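Local coordinates for NAD nucleotidase (Haemophilus influenzae, PDB 3ZTV), which hydrolyses NAD in the periplasm to adenosine and nicotinamide riboside, acting as a zinc-dependent pyrophosphatase and 5'-nucleotidase, at residues Ile18-Ser23 with His67-Thr73; Asp86-Asn91 with Leu115-Ile121. All blocks are in the same frame, centred on the assembly; numbering follows the deposited sequence.

Contact 1 of 2, residues Ile18-Ser23 with His67-Thr73; sequences INDHHS and HAGDAIT. With ZN (zinc ion), chain C; ZN (zinc ion), chain B.
Ile18 and His67 end two neighbouring parallel strands, 11-18 and 63-67, and the loops that follow run on side by side, with Ala68 N bonded to Ile18 O and Asp20 N to Gly69 O. These loops leave the C-terminal ends of the strands and carry the metal site of the calcineurin-like phosphoesterase domain; the Asp-x-His of its first motif lies in 18-23. Asp20 OD1 and His22 NE2 bind one zinc, which Asp70 OD2 shares with the second zinc. A water also bridges the two metals. Asn102 and Asp226 bind the second zinc. The Asp20 and Asp70 carboxylates meet with planes 87° apart, and Asp20 OD1 and Asp70 OD2 come within 3.0 Å because both bind the same ion. Asp20 OD2 accepts from Asp226 N, and OD1 also bonds His203 NE2. The His22 ring is fixed at both ends. Its NE2 is on zinc, while His22 ND1 donates to Thr73 O at 2.9 Å, in the ring plane. Asp70 CB lies over one face of this ring. Asp70 OD1 does not bind zinc; it accepts from His103 N. Gly69 has a positive phi, where a side chain would press on the carbonyl before it. Behind the metals, His21 CG sits between its backbone N and carbonyl carbon (chi1 87°), which turns the ring toward His67. The two rings meet rim to rim, planes at 72°. His21 NE2 is held by Asp86. Ile18 CG1 packs off-centre on the His67 ring. His67 is gripped at both nitrogens: ND1 accepts from Gly69 N, and His67 NE2 hydrogen-bonds His21 ND1 at 2.9 Å.

Contact 2 of 2, residues Asp86-Asn91 with Leu115-Ile121; sequences DAAVMN and LLEPLKI
Asn91 reaches from helix 84-93 to the turn after helix 108-116 and pairs its amide with the backbone there. CG is anti to the carbonyl carbon (chi1 -74°), and the side chain extends toward Pro118 and Lys120. From CB the side chain leads to Asn91 CG, which comes within 3.6 Å of Lys120 N. Asn91 OD1 accepts from Lys120 N at 2.8 Å in a nearly straight bond, 169° at the hydrogen. The same oxygen also touches Leu119 CD1 and Lys120 CB. Asn91 ND2 donates to Pro118 O at 3.0 Å, with that oxygen in the amide plane. Both ends of the amide are therefore used, which should fix its rotation. The Lys120 chain bends at chi2, passes ND2 with its CG and bonds back through NZ to Glu117 O. One helical turn earlier, Ala87 CB points into the turn. It meets Pro118 CG at 3.7 Å and lies near Leu119 CB and Leu115 CD1. The short side chain lets the backbones come close: the CA atoms of Ala87 and Leu119 are 4.8 Å apart. Leu119 CD1 packs against CB, SD and CE of Met90. Ile121 CD1 lies 3.8 Å from Met90 O. The contact joins helix 84-93 to the end of helix 108-116 and the turn that follows, near one face of the phosphoesterase sheet, where Met90, Leu119 and Ile121 all touch Phe98 of strand 97-99.

Contact 2 lies farther from the zinc ions than contact 1; their centres are 12 Å apart. Asp86 joins them. From helix 84-93 its carboxylate reaches the loop 18-23, with Asp86 OD2 2.7 Å from Ser23 OG and OD1 2.8 Å from His21 NE2, both probable hydrogen bonds. These two residues flank the zinc ligand His22, so Asp86 holds the loop on either side of this ligand in sequence without touching it, about 12 Å from a zinc. Met90 SD also packs on Ala71 CB at 3.6 Å, next to the bridging ligand Asp70. Helix 84-93 thus touches both metal-bearing loops, while an adjoining face packs on the 115-121 turn, and Met90 touches both.

Contact 1 of 2, residues Ile18-Ser23 with His67-Thr73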
loop_
_atom_site.group_PDB
_atom_site.type_symbol
_atom_site.label_atom_id
_atom_site.label_comp_id
_atom_site.label_asym_id
_atom_site.label_seq_id
_atom_site.Cartn_x
_atom_site.Cartn_y
_atom_site.Cartn_z
ATOM N N ILE A 18 5.844 26.289 11.172
ATOM C CA ILE A 18 6.517 25.632 12.298
ATOM C C ILE A 18 6.095 24.160 12.359
ATOM O O ILE A 18 5.143 23.738 11.667
ATOM C CB ILE A 18 6.227 26.301 13.680
ATOM C CG1 ILE A 18 4.813 26.010 14.205
ATOM C CG2 ILE A 18 6.465 27.796 13.624
ATOM C CD1 ILE A 18 4.640 26.363 15.699
ATOM N N ASN A 19 6.757 23.376 13.210
ATOM C CA ASN A 19 6.397 21.969 13.379
ATOM C C ASN A 19 6.930 21.475 14.710
ATOM O O ASN A 19 7.918 22.001 15.228
ATOM C CB ASN A 19 6.994 21.110 12.260
ATOM C CG ASN A 19 8.511 21.185 12.227
ATOM O OD1 ASN A 19 9.218 20.324 12.782
ATOM N ND2 ASN A 19 9.026 22.218 11.586
ATOM N N ASP A 20 6.263 20.472 15.278
ATOM C CA ASP A 20 6.815 19.731 16.414
ATOM C C ASP A 20 7.124 20.632 17.611
ATOM O O ASP A 20 8.173 20.519 18.262
ATOM C CB ASP A 20 8.059 18.944 15.994
ATOM C CG ASP A 20 7.733 17.833 15.012
ATOM O OD1 ASP A 20 7.361 16.714 15.451
ATOM O OD2 ASP A 20 7.833 18.069 13.791
ATOM N N HIS A 21 6.215 21.544 17.911
ATOM C CA HIS A 21 6.442 22.371 19.096
ATOM C C HIS A 21 6.316 21.601 20.421
ATOM O O HIS A 21 6.912 22.011 21.418
ATOM C CB HIS A 21 5.673 23.718 19.068
ATOM C CG HIS A 21 4.277 23.683 19.615
ATOM N ND1 HIS A 21 3.164 23.518 18.813
ATOM C CD2 HIS A 21 3.809 23.897 20.871
ATOM C CE1 HIS A 21 2.076 23.586 19.561
ATOM N NE2 HIS A 21 2.440 23.825 20.809
ATOM N N HIS A 22 5.600 20.481 20.410
ATOM C CA HIS A 22 5.595 19.551 21.554
ATOM C C HIS A 22 5.331 20.251 22.897
ATOM O O HIS A 22 6.013 19.995 23.893
ATOM C CB HIS A 22 6.908 18.775 21.601
ATOM C CG HIS A 22 6.980 17.642 20.619
ATOM N ND1 HIS A 22 6.342 16.436 20.813
ATOM C CD2 HIS A 22 7.656 17.520 19.450
ATOM C CE1 HIS A 22 6.593 15.632 19.792
ATOM N NE2 HIS A 22 7.407 16.261 18.958
ATOM N N SER A 23 4.371 21.165 22.893
ATOM C CA SER A 23 3.950 21.844 24.115
ATOM C C SER A 23 5.021 22.729 24.750
ATOM O O SER A 23 4.919 23.067 25.941
ATOM C CB SER A 23 3.382 20.837 25.133
ATOM O OG SER A 23 2.257 20.159 24.598
ATOM N N HIS A 67 1.236 24.696 10.395
ATOM C CA HIS A 67 1.795 23.912 11.498
ATOM C C HIS A 67 1.825 22.436 11.080
ATOM O O HIS A 67 0.776 21.841 10.806
ATOM C CB HIS A 67 0.948 24.094 12.754
ATOM C CG HIS A 67 1.575 23.534 13.995
ATOM N ND1 HIS A 67 2.034 22.234 14.097
ATOM C CD2 HIS A 67 1.810 24.113 15.195
ATOM C CE1 HIS A 67 2.539 22.048 15.307
ATOM N NE2 HIS A 67 2.402 23.168 15.997
ATOM N N ALA A 68 3.017 21.853 10.968
ATOM C CA ALA A 68 3.147 20.497 10.434
ATOM C C ALA A 68 3.042 19.339 11.448
ATOM O O ALA A 68 3.542 18.237 11.172
ATOM C CB ALA A 68 4.426 20.368 9.606
ATOM N N GLY A 69 2.393 19.572 12.592
ATOM C CA GLY A 69 2.046 18.488 13.508
ATOM C C GLY A 69 2.900 18.329 14.756
ATOM O O GLY A 69 3.923 19.009 14.933
ATOM N N ASP A 70 2.449 17.447 15.651
ATOM C CA ASP A 70 3.000 17.309 17.009
ATOM C C ASP A 70 2.986 18.655 17.750
ATOM O O ASP A 70 4.017 19.161 18.242
ATOM C CB ASP A 70 4.413 16.730 17.011
ATOM C CG ASP A 70 4.455 15.212 16.848
ATOM O OD1 ASP A 70 3.396 14.540 16.782
ATOM O OD2 ASP A 70 5.595 14.704 16.793
ATOM N N ALA A 71 1.792 19.222 17.821
ATOM C CA ALA A 71 1.523 20.346 18.688
ATOM C C ALA A 71 1.652 19.924 20.145
ATOM O O ALA A 71 2.134 20.701 20.966
ATOM C CB ALA A 71 0.131 20.882 18.416
ATOM N N ILE A 72 1.224 18.700 20.463
ATOM C CA ILE A 72 1.096 18.283 21.865
ATOM C C ILE A 72 2.087 17.224 22.326
ATOM O O ILE A 72 2.595 16.437 21.518
ATOM C CB ILE A 72 -0.344 17.808 22.196
ATOM C CG1 ILE A 72 -0.775 16.639 21.300
ATOM C CG2 ILE A 72 -1.315 18.979 22.117
ATOM C CD1 ILE A 72 -2.025 15.939 21.822
ATOM N N THR A 73 2.333 17.241 23.641
ATOM C CA THR A 73 3.166 16.309 24.417
ATOM C C THR A 73 4.618 16.734 24.411
ATOM O O THR A 73 5.183 17.054 23.360
ATOM C CB THR A 73 3.034 14.799 24.037
ATOM O OG1 THR A 73 3.829 14.496 22.881
ATOM C CG2 THR A 73 1.585 14.399 23.821
HETATM ZN ZN ZN C . 7.808 15.546 17.011
HETATM ZN ZN ZN B . 6.218 13.390 15.206
HETATM O O HOH W 1 7.967 13.678 16.147
#

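Contact 2 of 2, residues Asp86-Asn91 with Leu115-Ile121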
loop_
_atom_site.group_PDB
_atom_site.type_symbol
_atom_site.label_atom_id
_atom_site.label_comp_id
_atom_site.label_asym_id
_atom_site.label_seq_id
_atom_site.Cartn_x
_atom_site.Cartn_y
_atom_site.Cartn_z
ATOM N N ASP A 86 -2.037 24.496 24.479
ATOM C CA ASP A 86 -1.533 24.449 23.111
ATOM C C ASP A 86 -2.562 25.012 22.147
ATOM O O ASP A 86 -2.225 25.804 21.267
ATOM C CB ASP A 86 -1.140 23.023 22.733
ATOM C CG ASP A 86 0.082 22.555 23.482
ATOM O OD1 ASP A 86 1.161 23.138 23.249
ATOM O OD2 ASP A 86 -0.029 21.625 24.308
ATOM N N ALA A 87 -3.826 24.625 22.306
ATOM C CA ALA A 87 -4.878 25.166 21.452
ATOM C C ALA A 87 -4.958 26.685 21.562
ATOM O O ALA A 87 -5.131 27.378 20.554
ATOM C CB ALA A 87 -6.236 24.516 21.766
ATOM N N ALA A 88 -4.823 27.202 22.782
ATOM C CA ALA A 88 -4.934 28.634 23.015
ATOM C C ALA A 88 -3.847 29.425 22.280
ATOM O O ALA A 88 -4.124 30.439 21.625
ATOM C CB ALA A 88 -4.901 28.931 24.517
ATOM N N VAL A 89 -2.606 28.976 22.397
ATOM C CA VAL A 89 -1.515 29.707 21.746
ATOM C C VAL A 89 -1.529 29.523 20.223
ATOM O O VAL A 89 -1.195 30.450 19.474
ATOM C CB VAL A 89 -0.125 29.422 22.368
ATOM C CG1 VAL A 89 -0.108 29.817 23.864
ATOM C CG2 VAL A 89 0.280 27.966 22.188
ATOM N N MET A 90 -1.947 28.348 19.763
ATOM C CA MET A 90 -2.116 28.119 18.325
ATOM C C MET A 90 -3.202 29.018 17.749
ATOM O O MET A 90 -3.017 29.636 16.696
ATOM C CB MET A 90 -2.444 26.647 18.056
ATOM C CG MET A 90 -1.273 25.714 18.315
ATOM S SD MET A 90 -1.722 23.963 18.362
ATOM C CE MET A 90 -1.905 23.579 16.614
ATOM N N ASN A 91 -4.335 29.113 18.448
ATOM C CA ASN A 91 -5.408 29.997 18.019
ATOM C C ASN A 91 -4.904 31.433 17.903
ATOM O O ASN A 91 -5.243 32.143 16.953
ATOM C CB ASN A 91 -6.580 29.928 18.996
ATOM C CG ASN A 91 -7.378 28.642 18.863
ATOM O OD1 ASN A 91 -7.245 27.908 17.880
ATOM N ND2 ASN A 91 -8.228 28.373 19.844
ATOM N N LEU A 115 -7.843 18.215 22.429
ATOM C CA LEU A 115 -7.109 19.255 21.703
ATOM C C LEU A 115 -7.991 19.925 20.651
ATOM O O LEU A 115 -8.031 21.150 20.532
ATOM C CB LEU A 115 -5.854 18.684 21.028
ATOM C CG LEU A 115 -5.136 19.622 20.048
ATOM C CD1 LEU A 115 -4.495 20.790 20.789
ATOM C CD2 LEU A 115 -4.071 18.892 19.235
ATOM N N LEU A 116 -8.707 19.111 19.882
ATOM C CA LEU A 116 -9.445 19.626 18.731
ATOM C C LEU A 116 -10.648 20.503 19.111
ATOM O O LEU A 116 -11.006 21.415 18.366
ATOM C CB LEU A 116 -9.879 18.475 17.808
ATOM C CG LEU A 116 -8.735 17.670 17.171
ATOM C CD1 LEU A 116 -9.271 16.655 16.168
ATOM C CD2 LEU A 116 -7.723 18.582 16.488
ATOM N N GLU A 117 -11.267 20.222 20.258
ATOM C CA GLU A 117 -12.463 20.965 20.663
ATOM C C GLU A 117 -12.192 22.471 20.777
ATOM O O GLU A 117 -12.883 23.262 20.140
ATOM C CB GLU A 117 -13.080 20.399 21.949
ATOM C CG GLU A 117 -14.364 21.095 22.398
ATOM C CD GLU A 117 -15.562 20.790 21.506
ATOM O OE1 GLU A 117 -15.373 20.240 20.398
ATOM O OE2 GLU A 117 -16.700 21.099 21.920
ATOM N N PRO A 118 -11.175 22.876 21.566
ATOM C CA PRO A 118 -10.845 24.305 21.662
ATOM C C PRO A 118 -10.077 24.858 20.448
ATOM O O PRO A 118 -10.035 26.077 20.267
ATOM C CB PRO A 118 -9.978 24.383 22.927
ATOM C CG PRO A 118 -9.383 23.026 23.074
ATOM C CD PRO A 118 -10.421 22.066 22.539
ATOM N N LEU A 119 -9.474 23.987 19.635
ATOM C CA LEU A 119 -8.644 24.430 18.508
ATOM C C LEU A 119 -9.509 24.958 17.367
ATOM O O LEU A 119 -10.421 24.264 16.902
ATOM C CB LEU A 119 -7.745 23.283 18.029
ATOM C CG LEU A 119 -6.760 23.605 16.909
ATOM C CD1 LEU A 119 -5.685 24.539 17.423
ATOM C CD2 LEU A 119 -6.145 22.332 16.353
ATOM N N LYS A 120 -9.243 26.182 16.920
ATOM C CA LYS A 120 -10.034 26.781 15.849
ATOM C C LYS A 120 -9.289 26.839 14.509
ATOM O O LYS A 120 -9.824 27.331 13.509
ATOM C CB LYS A 120 -10.534 28.167 16.266
ATOM C CG LYS A 120 -11.411 28.133 17.519
ATOM C CD LYS A 120 -12.506 27.075 17.385
ATOM C CE LYS A 120 -13.252 26.850 18.690
ATOM N NZ LYS A 120 -14.191 25.695 18.602
ATOM N N ILE A 121 -8.065 26.328 14.492
ATOM C CA ILE A 121 -7.280 26.222 13.266
ATOM C C ILE A 121 -7.799 25.037 12.432
ATOM O O ILE A 121 -7.916 23.931 12.954
ATOM C CB ILE A 121 -5.790 25.974 13.614
ATOM C CG1 ILE A 121 -5.251 27.051 14.577
ATOM C CG2 ILE A 121 -4.948 25.859 12.357
ATOM C CD1 ILE A 121 -5.569 28.494 14.176
#